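Local coordinates for glycosyl hydrolase, family 31/fibronectin type III domain protein (Clostridium perfringens, PDB 4UAP), which binds N-acetylgalactosamine through a calcium-containing beta-sandwich carbohydrate-binding module of family 32, part of a larger family 31 glycoside hydrolase, at residues A[72-77]-A[107-112]; A[34-39]-A[139-144]. All coordinates share one frame; numbering follows the deposited sequence. Where two conformers were deposited one is given.

Contact 1: A[72-77]-A[107-112]. With NGA (2-acetamido-2-deoxy-beta-D-galactopyranose), chain C.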
ATOM      1  N   ILE A  72       4.201  -4.262   3.459  1.00  5.70           N
ATOM      2  CA  ILE A  72       3.847  -2.858   3.369  1.00  8.11           C
ATOM      3  C   ILE A  72       4.711  -2.085   4.363  1.00  8.40           C
ATOM      4  O   ILE A  72       4.750  -2.425   5.547  1.00  7.17           O
ATOM      5  CB  ILE A  72       2.343  -2.635   3.670  1.00  8.02           C
ATOM      6  CG1 ILE A  72       1.477  -3.487   2.719  1.00  8.44           C
ATOM      7  CG2 ILE A  72       1.981  -1.149   3.563  1.00  7.32           C
ATOM      8  CD1 ILE A  72      -0.007  -3.525   3.080  1.00  8.80           C
ATOM      9  N   TYR A  73       5.423  -1.074   3.871  1.00  4.78           N
ATOM     10  CA  TYR A  73       6.250  -0.242   4.728  1.00  8.00           C
ATOM     11  C   TYR A  73       5.489   1.022   5.110  1.00  7.85           C
ATOM     12  O   TYR A  73       5.117   1.833   4.255  1.00  6.54           O
ATOM     13  CB  TYR A  73       7.568   0.101   4.035  1.00  7.37           C
ATOM     14  CG  TYR A  73       8.486  -1.094   3.862  1.00  9.39           C
ATOM     15  CD1 TYR A  73       8.315  -1.985   2.801  1.00 10.62           C
ATOM     16  CD2 TYR A  73       9.525  -1.332   4.766  1.00 13.27           C
ATOM     17  CE1 TYR A  73       9.155  -3.077   2.644  1.00 15.31           C
ATOM     18  CE2 TYR A  73      10.363  -2.433   4.622  1.00 15.38           C
ATOM     19  CZ  TYR A  73      10.180  -3.290   3.560  1.00 16.12           C
ATOM     20  OH  TYR A  73      11.020  -4.365   3.414  1.00 20.31           O
ATOM     21  N   ASN A  74       5.250   1.173   6.409  1.00  8.36           N
ATOM     22  CA  ASN A  74       4.421   2.250   6.917  1.00  8.96           C
ATOM     23  C   ASN A  74       5.237   3.479   7.282  1.00  9.01           C
ATOM     24  O   ASN A  74       6.422   3.380   7.585  1.00  7.98           O
ATOM     25  CB  ASN A  74       3.629   1.772   8.132  1.00  9.22           C
ATOM     26  CG  ASN A  74       2.672   0.655   7.780  1.00 10.52           C
ATOM     27  OD1 ASN A  74       1.869   0.793   6.861  1.00  9.19           O
ATOM     28  ND2 ASN A  74       2.786  -0.475   8.476  1.00  9.02           N
ATOM     29  N   ARG A  75       4.591   4.638   7.245  1.00  6.64           N
ATOM     30  CA  ARG A  75       5.283   5.881   7.542  1.00  7.53           C
ATOM     31  C   ARG A  75       5.548   5.973   9.038  1.00  7.26           C
ATOM     32  O   ARG A  75       4.615   6.003   9.838  1.00  9.51           O
ATOM     33  CB  ARG A  75       4.479   7.094   7.069  1.00  6.68           C
ATOM     34  CG  ARG A  75       5.205   8.413   7.332  1.00  9.64           C
ATOM     35  CD  ARG A  75       4.325   9.601   7.028  1.00  9.01           C
ATOM     36  NE  ARG A  75       5.037  10.843   7.293  1.00 13.58           N
ATOM     37  CZ  ARG A  75       4.530  12.048   7.060  1.00 18.32           C
ATOM     38  NH1 ARG A  75       3.304  12.163   6.562  1.00 11.95           N
ATOM     39  NH2 ARG A  75       5.250  13.128   7.327  1.00 14.68           N
ATOM     40  N   MET A  76       6.823   6.026   9.406  1.00  8.71           N
ATOM     41  CA  MET A  76       7.206   6.061  10.816  1.00  9.16           C
ATOM     42  C   MET A  76       7.871   7.388  11.178  1.00 11.17           C
ATOM     43  O   MET A  76       8.493   8.040  10.332  1.00  9.44           O
ATOM     44  CB  MET A  76       8.155   4.902  11.156  1.00  8.23           C
ATOM     45  CG  MET A  76       7.646   3.516  10.721  1.00  8.52           C
ATOM     46  SD  MET A  76       6.043   3.048  11.408  1.00  6.61           S
ATOM     47  CE  MET A  76       6.532   2.639  13.081  1.00 13.61           C
ATOM     48  N   ASN A  77       7.738   7.777  12.441  1.00  9.69           N
ATOM     49  CA  ASN A  77       8.473   8.924  12.961  1.00 11.33           C
ATOM     50  C   ASN A  77       9.897   8.506  13.256  1.00 17.59           C
ATOM     51  O   ASN A  77      10.170   7.317  13.383  1.00 15.75           O
ATOM     52  CB  ASN A  77       7.807   9.463  14.224  1.00 12.02           C
ATOM     53  CG  ASN A  77       6.394   9.904  13.975  1.00  8.40           C
ATOM     54  OD1 ASN A  77       6.123  10.618  13.008  1.00  9.51           O
ATOM     55  ND2 ASN A  77       5.478   9.485  14.841  1.00  8.01           N
ATOM     56  N   ALA A 107      -5.640  -4.898  11.279  1.00 15.39           N
ATOM     57  CA  ALA A 107      -6.123  -3.681  11.937  1.00 12.77           C
ATOM     58  C   ALA A 107      -5.185  -3.216  13.049  1.00 12.92           C
ATOM     59  O   ALA A 107      -4.271  -3.941  13.441  1.00 12.16           O
ATOM     60  CB  ALA A 107      -7.532  -3.909  12.488  1.00 13.41           C
ATOM     61  N   ASN A 108      -5.414  -1.995  13.538  1.00 12.90           N
ATOM     62  CA  ASN A 108      -4.609  -1.409  14.606  0.51 15.28           C
ATOM     63  C   ASN A 108      -3.121  -1.480  14.311  1.00 14.47           C
ATOM     64  O   ASN A 108      -2.308  -1.801  15.178  1.00 12.18           O
ATOM     65  CB  ASN A 108      -4.927  -2.095  15.930  0.51 17.03           C
ATOM     66  CG  ASN A 108      -6.394  -2.006  16.276  0.51 18.65           C
ATOM     67  OD1 ASN A 108      -7.114  -3.005  16.251  0.51 23.85           O
ATOM     68  ND2 ASN A 108      -6.856  -0.800  16.573  0.51 20.04           N
ATOM     69  N   ILE A 109      -2.767  -1.176  13.069  1.00 12.66           N
ATOM     70  CA  ILE A 109      -1.381  -1.235  12.646  1.00  9.49           C
ATOM     71  C   ILE A 109      -0.557  -0.219  13.408  1.00 14.87           C
ATOM     72  O   ILE A 109      -0.929   0.950  13.464  1.00 13.56           O
ATOM     73  CB  ILE A 109      -1.249  -0.985  11.132  1.00  9.26           C
ATOM     74  CG1 ILE A 109      -1.930  -2.127  10.363  1.00 10.52           C
ATOM     75  CG2 ILE A 109       0.220  -0.849  10.739  1.00  8.80           C
ATOM     76  CD1 ILE A 109      -2.165  -1.824   8.887  1.00 11.20           C
ATOM     77  N   THR A 110       0.552  -0.664  14.000  1.00 10.62           N
ATOM     78  CA  THR A 110       1.455   0.240  14.708  1.00 12.07           C
ATOM     79  C   THR A 110       2.924   0.016  14.367  1.00 13.39           C
ATOM     80  O   THR A 110       3.787   0.725  14.877  1.00 13.91           O
ATOM     81  CB  THR A 110       1.319   0.111  16.252  1.00 20.31           C
ATOM     82  OG1 THR A 110       1.534  -1.254  16.642  1.00 19.98           O
ATOM     83  CG2 THR A 110      -0.060   0.577  16.725  1.00 21.96           C
ATOM     84  N   SER A 111       3.222  -0.968  13.524  1.00 11.40           N
ATOM     85  CA  SER A 111       4.622  -1.328  13.288  1.00 13.70           C
ATOM     86  C   SER A 111       5.163  -0.794  11.960  1.00 13.94           C
ATOM     87  O   SER A 111       4.397  -0.382  11.087  1.00 13.18           O
ATOM     88  CB  SER A 111       4.792  -2.846  13.340  1.00 15.35           C
ATOM     89  OG  SER A 111       3.983  -3.468  12.365  1.00 23.81           O
ATOM     90  N   ALA A 112       6.488  -0.826  11.811  1.00  8.71           N
ATOM     91  CA  ALA A 112       7.147  -0.299  10.619  1.00 13.65           C
ATOM     92  C   ALA A 112       6.751  -1.065   9.356  1.00  9.64           C
ATOM     93  O   ALA A 112       6.766  -0.511   8.261  1.00  9.10           O
ATOM     94  CB  ALA A 112       8.663  -0.323  10.793  1.00 10.47           C
TER
HETATM   95  C1  NGA C 201       0.928  17.077   6.962  1.00 33.04           C
HETATM   96  C2  NGA C 201       2.191  16.222   6.916  1.00 24.90           C
HETATM   97  C3  NGA C 201       2.407  15.708   5.507  1.00 19.79           C
HETATM   98  C4  NGA C 201       1.131  15.023   5.036  1.00 17.64           C
HETATM   99  C5  NGA C 201       0.002  16.055   5.023  1.00 16.62           C
HETATM  100  C6  NGA C 201      -1.369  15.547   4.595  1.00 21.30           C
HETATM  101  C7  NGA C 201       4.164  16.575   8.354  1.00 34.18           C
HETATM  102  C8  NGA C 201       5.335  17.467   8.649  1.00 28.63           C
HETATM  103  N2  NGA C 201       3.364  16.979   7.358  1.00 28.96           N
HETATM  104  O1  NGA C 201       0.543  17.203   8.310  1.00 38.69           O
HETATM  105  O3  NGA C 201       3.515  14.841   5.537  1.00 20.64           O
HETATM  106  O4  NGA C 201       0.823  13.977   5.933  1.00 16.40           O
HETATM  107  O5  NGA C 201      -0.197  16.521   6.324  1.00 28.17           O
HETATM  108  O6  NGA C 201      -2.335  16.581   4.756  1.00 13.30           O
HETATM  109  O7  NGA C 201       3.987  15.540   9.013  1.00 23.92           O
HETATM  110  O   HOH W   1       8.303   1.530   7.417  1.00  8.16           O

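Contact 2: A[34-39]-A[139-144]. With CA (calcium ion), chain D.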
ATOM      1  N   SER A  34      10.059  12.058  -0.020  1.00 13.07           N
ATOM      2  CA  SER A  34      10.461  11.682  -1.369  1.00 17.23           C
ATOM      3  C   SER A  34      10.286  10.181  -1.668  1.00 13.54           C
ATOM      4  O   SER A  34      10.364   9.765  -2.827  1.00 12.25           O
ATOM      5  CB  SER A  34      11.915  12.093  -1.604  1.00 18.31           C
ATOM      6  OG  SER A  34      12.770  11.439  -0.683  1.00 20.15           O
ATOM      7  N   SER A  35      10.045   9.379  -0.633  1.00 10.63           N
ATOM      8  CA  SER A  35       9.854   7.926  -0.800  1.00 10.45           C
ATOM      9  C   SER A  35       8.393   7.495  -0.960  1.00  7.62           C
ATOM     10  O   SER A  35       8.111   6.417  -1.494  1.00  7.94           O
ATOM     11  CB  SER A  35      10.436   7.165   0.401  1.00 11.45           C
ATOM     12  OG  SER A  35      11.811   7.451   0.607  1.00 14.90           O
ATOM     13  N   ARG A  36       7.466   8.323  -0.489  1.00  6.99           N
ATOM     14  CA  ARG A  36       6.112   7.858  -0.191  1.00  7.48           C
ATOM     15  C   ARG A  36       5.064   8.089  -1.272  1.00  8.45           C
ATOM     16  O   ARG A  36       5.180   9.014  -2.079  1.00  7.56           O
ATOM     17  CB  ARG A  36       5.601   8.534   1.092  1.00  7.50           C
ATOM     18  CG  ARG A  36       6.469   8.355   2.325  1.00  8.56           C
ATOM     19  CD  ARG A  36       5.673   8.722   3.575  1.00  6.83           C
ATOM     20  NE  ARG A  36       4.958   9.985   3.390  1.00  8.28           N
ATOM     21  CZ  ARG A  36       5.432  11.183   3.723  1.00 11.81           C
ATOM     22  NH1 ARG A  36       6.635  11.309   4.289  1.00  7.86           N
ATOM     23  NH2 ARG A  36       4.696  12.260   3.492  1.00  9.36           N
ATOM     24  N   MET A  37       4.039   7.236  -1.254  1.00  6.69           N
ATOM     25  CA  MET A  37       2.736   7.519  -1.849  1.00  7.08           C
ATOM     26  C   MET A  37       1.842   8.114  -0.759  1.00  8.44           C
ATOM     27  O   MET A  37       1.673   7.507   0.304  1.00  7.38           O
ATOM     28  CB  MET A  37       2.092   6.245  -2.422  1.00  6.57           C
ATOM     29  CG  MET A  37       0.736   6.466  -3.137  1.00  9.46           C
ATOM     30  SD  MET A  37      -0.452   5.092  -3.023  1.00  3.11           S
ATOM     31  CE  MET A  37      -1.021   5.397  -1.362  1.00  6.56           C
ATOM     32  N   ASP A  38       1.282   9.293  -1.021  1.00  7.82           N
ATOM     33  CA  ASP A  38       0.406   9.984  -0.080  1.00  7.76           C
ATOM     34  C   ASP A  38      -0.924  10.338  -0.750  1.00  6.72           C
ATOM     35  O   ASP A  38      -0.947  10.761  -1.905  1.00  5.58           O
ATOM     36  CB  ASP A  38       1.048  11.286   0.430  1.00  6.50           C
ATOM     37  CG  ASP A  38       2.045  11.080   1.584  1.00  8.74           C
ATOM     38  OD1 ASP A  38       2.593   9.970   1.782  1.00  6.90           O
ATOM     39  OD2 ASP A  38       2.286  12.074   2.297  1.00  9.86           O
ATOM     40  N   LEU A  39      -2.020  10.195  -0.016  1.00  5.12           N
ATOM     41  CA  LEU A  39      -3.277  10.824  -0.395  1.00  7.63           C
ATOM     42  C   LEU A  39      -3.048  12.336  -0.463  1.00  9.33           C
ATOM     43  O   LEU A  39      -2.139  12.845   0.198  1.00  4.98           O
ATOM     44  CB  LEU A  39      -4.367  10.481   0.620  1.00  7.27           C
ATOM     45  CG  LEU A  39      -5.578   9.731   0.074  1.00 11.22           C
ATOM     46  CD1 LEU A  39      -5.150   8.424  -0.578  1.00  7.43           C
ATOM     47  CD2 LEU A  39      -6.608   9.496   1.183  1.00  9.07           C
ATOM     48  N   THR A 139      -6.528  11.077   4.696  1.00  6.18           N
ATOM     49  CA  THR A 139      -5.088  11.060   4.899  1.00  6.04           C
ATOM     50  C   THR A 139      -4.533   9.636   4.836  1.00  8.94           C
ATOM     51  O   THR A 139      -5.119   8.705   5.388  1.00  9.97           O
ATOM     52  CB  THR A 139      -4.720  11.707   6.267  1.00  9.30           C
ATOM     53  OG1 THR A 139      -5.317  13.011   6.356  1.00 13.38           O
ATOM     54  CG2 THR A 139      -3.212  11.829   6.435  1.00 10.50           C
ATOM     55  N   LEU A 140      -3.398   9.471   4.165  1.00  6.76           N
ATOM     56  CA  LEU A 140      -2.751   8.167   4.048  1.00  5.78           C
ATOM     57  C   LEU A 140      -1.338   8.339   3.527  1.00  7.89           C
ATOM     58  O   LEU A 140      -1.124   9.062   2.553  1.00  7.48           O
ATOM     59  CB  LEU A 140      -3.535   7.248   3.095  1.00  6.54           C
ATOM     60  CG  LEU A 140      -2.910   5.863   2.891  1.00  9.46           C
ATOM     61  CD1 LEU A 140      -3.031   5.030   4.172  1.00  7.08           C
ATOM     62  CD2 LEU A 140      -3.535   5.153   1.708  1.00  9.73           C
ATOM     63  N   ALA A 141      -0.383   7.665   4.161  1.00  4.61           N
ATOM     64  CA  ALA A 141       0.994   7.660   3.688  1.00  5.54           C
ATOM     65  C   ALA A 141       1.537   6.242   3.724  1.00  7.46           C
ATOM     66  O   ALA A 141       1.478   5.572   4.753  1.00  9.05           O
ATOM     67  CB  ALA A 141       1.870   8.589   4.535  1.00  5.97           C
ATOM     68  N   ILE A 142       2.064   5.786   2.593  1.00  6.77           N
ATOM     69  CA  ILE A 142       2.706   4.481   2.507  1.00  5.64           C
ATOM     70  C   ILE A 142       4.077   4.643   1.853  1.00  6.58           C
ATOM     71  O   ILE A 142       4.187   5.277   0.806  1.00  6.90           O
ATOM     72  CB  ILE A 142       1.840   3.486   1.700  1.00  5.52           C
ATOM     73  CG1 ILE A 142       0.480   3.293   2.388  1.00  7.33           C
ATOM     74  CG2 ILE A 142       2.574   2.156   1.521  1.00  5.41           C
ATOM     75  CD1 ILE A 142      -0.530   2.455   1.549  1.00  8.73           C
ATOM     76  N   ASN A 143       5.120   4.093   2.474  1.00  6.87           N
ATOM     77  CA  ASN A 143       6.477   4.212   1.936  1.00  5.55           C
ATOM     78  C   ASN A 143       6.725   3.344   0.710  1.00  4.92           C
ATOM     79  O   ASN A 143       7.361   3.761  -0.245  1.00  6.51           O
ATOM     80  CB  ASN A 143       7.516   3.832   2.998  1.00  5.96           C
ATOM     81  CG  ASN A 143       7.412   4.669   4.244  1.00  7.90           C
ATOM     82  OD1 ASN A 143       6.647   5.637   4.300  1.00  6.09           O
ATOM     83  ND2 ASN A 143       8.202   4.312   5.260  1.00  6.67           N
ATOM     84  N   GLU A 144       6.243   2.111   0.760  1.00  5.71           N
ATOM     85  CA  GLU A 144       6.630   1.111  -0.224  1.00  7.64           C
ATOM     86  C   GLU A 144       5.822  -0.141   0.028  1.00  7.09           C
ATOM     87  O   GLU A 144       5.428  -0.404   1.162  1.00  7.05           O
ATOM     88  CB  GLU A 144       8.138   0.794  -0.134  1.00  7.47           C
ATOM     89  CG  GLU A 144       8.681  -0.109  -1.279  1.00  8.32           C
ATOM     90  CD  GLU A 144       9.163   0.687  -2.494  1.00  9.62           C
ATOM     91  OE1 GLU A 144       9.672   0.080  -3.456  1.00 10.34           O
ATOM     92  OE2 GLU A 144       9.033   1.930  -2.494  1.00 10.31           O
TER
HETATM   93 CA    CA D 202       8.745   4.179  -2.028  1.00  7.87          CA
HETATM   94  O   HOH W   2      -2.201  12.113   2.946  1.00  8.62           O

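Contact 1: A[72-77]-A[107-112]
At the sugar-binding end of this CBM32 beta-sandwich, the end of strand 64-74 and the loop after it meet the loop that leads into strand 113-118. N74 and M76 make most of the contact, mainly against A112, with smaller parts from I109 and S111. Two hydrogen bonds cross from N74 to the loop. Its backbone N donates to A112 O at 2.9 Å and 168°. Its side-chain ND2 donates to S111 O at 3.1 Å, with the oxygen close to the amide plane. CG of N74 stands anti to the carbonyl carbon (chi1 -63°), which carries the amide to the loop. There ND2 also touches I109 CG2, and the two side chains cross at about a right angle. A second donation, from ND2 to T114 OG1, helps to fix the rotation of the amide. Water 1 links the backbones by donating to both N74 O and A112 O, so A112 O receives the water as well as the backbone N-H of N74.

M76 packs beside this polar patch. Its chain bends at chi2 and chi3 and lies over A112, with SD 3.6 Å from A112 CA. CG rests 4.0 Å from A112 CB, and the methyl CE lies 3.8 Å from T110 O.

R75, between N74 and M76, turns from the loop to the sugar. With CG anti to the backbone N (chi1 -178°), the extended chain sets the guanidinium against the sugar. NH1 donates to O3 of the N-acetylgalactosamine at 2.9 Å and to O4 at 3.1 Å. NH2 adds weak bonds to O3 and O7. The sugar thus meets the guanidinium at its edge.

Strand 141-149 lies beside strand 64-74, with I72 packing on I142. I109 packs on M87 and V90 of strand 87-96.

Contact 2: A[34-39]-A[139-144]
Strand 37-38 and the start of strand 141-149 form a short antiparallel pairing beside the calcium site. Two backbone hydrogen bonds join M37 and I142, a hydrogen-bonded pair: M37 N to I142 O at 2.8 Å and I142 N to M37 O at 2.9 Å. A third, L39 N to L140 O, lies just beyond the strands.

The metal provides a second link. Calcium is bound by S35 O at 2.4 Å, N143 O at 2.3 Å and E144 OE2 at 2.3 Å. K23, D26 and T28 complete the site.

Charged groups lie on the face with A141. R36 grips D38 side-on, NE to OD1 and NH2 to OD2 (2.7 Å, 177°). Its bend at chi3 (-46°) brings the guanidinium edge to the carboxylate. A141 CB sits against this pair, 3.2 Å from D38 OD1. The N143 amide has its polar partner in T29; OD1 has none in the model and lies against R36 CD.

On the other face the contacts are apolar. M37 CE meets L140 CD2 and I142 CD1. M37 also packs on F55 and M57 of strand 55-61, while L140 and I142 reach M87 of strand 87-96.

In the fold
The contacts share one sheet, in which strands 64-74 and 141-149 are neighbours, and their centres lie about 11 Å apart. Contact 1 is nested within the chain loop that contact 2 closes. Probable backbone hydrogen bonds join them: Y73 N to E144 O at 2.8 Å and Y73 O to N143 N at 2.9 Å. N143 therefore links strand 64-74 to the calcium site. Each contact also supplies an arginine to the sugar pocket, R75 from 72-77 and R36 from 34-39. W41, I42 and A85 complete that pocket, and I42 N hydrogen-bonds the sugar. Calcium and sugar are separate sites, with the ion 14.1 Å from sugar O3, their nearest atoms. Both adjoin segment 34-39, through S35 and R36.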